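Local coordinates for protein C-type lectin domain family 4, member a4 (Mus musculus, PDB 3VYK) that binds N-glycans through a calcium-dependent C-type lectin domain and probably serves as a pattern recognition receptor on the cell surface, at residues A[63-66]-A[72-75]. Numbering follows the deposited sequence.
Sequences IGLL and QWRW
The six-membered ring of Trp-75 carries Leu-65 on one face. The methyl CD1 of Leu-65 sits over the ring centre, 3.7 Å from the centroid and 10° off the ring normal, a CH-pi contact. CG of Leu-65 is anti to the backbone N (chi1 -169°), and with the turn at chi2 this sets CD1 over the ring; CB itself touches CZ3. At the edge of the same ring, near its plane, O of Gly-64 lies 3.3 Å from Trp-75 CE3. This oxygen also receives a CA-H...O contact from Trp-75. Ile-63 CD1 approaches the far end of the indole obliquely, 4.1 Å from Trp-75 CZ3. The second indole, Trp-73, meets the other strand obliquely: its CE3 is 3.6 Å from the carbonyl carbon of Leu-66, and its CB packs on Leu-65 CD1. CB of Gln-72 lies over one face of the Arg-74 guanidinium, displaced toward its rim. The Arg-74 chain bends at chi2 (-69°) and returns NH1 to O of Trp-73, at 2.7 Å and above the carbonyl plane.

Leu-66 and Arg-74 form an antiparallel hydrogen-bonded pair. Leu-66 N donates to Arg-74 O at 3.0 Å, and Arg-74 N donates to Leu-66 O at 2.8 Å. Leu-65 and Trp-75 are the adjoining non-hydrogen-bonded pair.

This is a beta hairpin of the C-type lectin domain, joining strand 61-67 to strand 73-75. Strand 100-106 pairs with strand 61-67, and its Val-101 touches Ile-63 and Trp-73. Trp-112 of strand 109-115 packs on Ile-63 and Leu-65. From that strand the calcium ligand Asp-114 also touches Trp-73, whose side chain is about 8 Å from the bound calcium ion.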
# COMPACT_ATOMS: atom_id res chain seq x y z
N ILE A 63 -0.84 0.48 -2.22
CA ILE A 63 0.34 0.92 -1.47
C ILE A 63 1.24 1.73 -2.40
O ILE A 63 0.97 1.82 -3.60
CB ILE A 63 1.08 -0.27 -0.82
CG1 ILE A 63 1.72 -1.18 -1.89
CG2 ILE A 63 0.13 -1.03 0.09
CD1 ILE A 63 2.57 -2.32 -1.33
N GLY A 64 2.30 2.31 -1.86
CA GLY A 64 3.16 3.21 -2.63
C GLY A 64 4.28 2.53 -3.40
O GLY A 64 5.39 3.06 -3.43
N LEU A 65 3.99 1.38 -4.01
CA LEU A 65 5.00 0.59 -4.72
C LEU A 65 4.64 0.53 -6.19
O LEU A 65 3.51 0.21 -6.54
CB LEU A 65 5.05 -0.83 -4.13
CG LEU A 65 6.22 -1.71 -4.58
CD1 LEU A 65 7.56 -1.12 -4.17
CD2 LEU A 65 6.06 -3.13 -4.04
N LEU A 66 5.61 0.84 -7.05
CA LEU A 66 5.39 0.91 -8.50
C LEU A 66 6.45 0.17 -9.29
O LEU A 66 7.60 0.16 -8.91
CB LEU A 66 5.42 2.37 -8.94
CG LEU A 66 4.39 3.30 -8.31
CD1 LEU A 66 4.73 4.74 -8.67
CD2 LEU A 66 2.99 2.95 -8.78
N GLN A 72 11.09 -3.63 -11.92
CA GLN A 72 11.96 -2.90 -10.98
C GLN A 72 11.08 -2.12 -10.01
O GLN A 72 10.67 -0.98 -10.28
CB GLN A 72 12.91 -1.97 -11.74
CG GLN A 72 13.89 -2.74 -12.60
CD GLN A 72 14.74 -1.84 -13.47
OE1 GLN A 72 14.23 -1.19 -14.43
NE2 GLN A 72 16.03 -1.79 -13.18
N TRP A 73 10.76 -2.77 -8.89
CA TRP A 73 9.83 -2.20 -7.91
C TRP A 73 10.48 -1.08 -7.15
O TRP A 73 11.61 -1.21 -6.66
CB TRP A 73 9.29 -3.28 -6.96
CG TRP A 73 8.59 -4.35 -7.74
CD1 TRP A 73 9.08 -5.60 -8.11
CD2 TRP A 73 7.26 -4.26 -8.37
NE1 TRP A 73 8.16 -6.28 -8.88
CE2 TRP A 73 7.06 -5.53 -9.08
CE3 TRP A 73 6.26 -3.29 -8.41
CZ2 TRP A 73 5.89 -5.79 -9.78
CZ3 TRP A 73 5.08 -3.57 -9.12
CH2 TRP A 73 4.91 -4.79 -9.79
N ARG A 74 9.78 0.04 -7.09
CA ARG A 74 10.31 1.25 -6.44
C ARG A 74 9.27 1.92 -5.56
O ARG A 74 8.10 2.04 -5.93
CB ARG A 74 10.83 2.26 -7.49
CG ARG A 74 11.93 1.73 -8.39
CD ARG A 74 13.23 1.50 -7.62
NE ARG A 74 14.32 1.03 -8.47
CZ ARG A 74 14.66 -0.25 -8.63
NH1 ARG A 74 14.00 -1.22 -8.01
NH2 ARG A 74 15.67 -0.58 -9.43
N TRP A 75 9.68 2.33 -4.36
CA TRP A 75 8.79 3.05 -3.46
C TRP A 75 8.67 4.48 -3.87
O TRP A 75 9.64 5.07 -4.36
CB TRP A 75 9.33 3.00 -2.02
CG TRP A 75 9.29 1.62 -1.42
CD1 TRP A 75 10.38 0.81 -1.08
CD2 TRP A 75 8.10 0.83 -1.08
NE1 TRP A 75 9.95 -0.38 -0.56
CE2 TRP A 75 8.59 -0.43 -0.53
CE3 TRP A 75 6.73 1.05 -1.16
CZ2 TRP A 75 7.72 -1.43 -0.10
CZ3 TRP A 75 5.86 0.05 -0.73
CH2 TRP A 75 6.34 -1.16 -0.22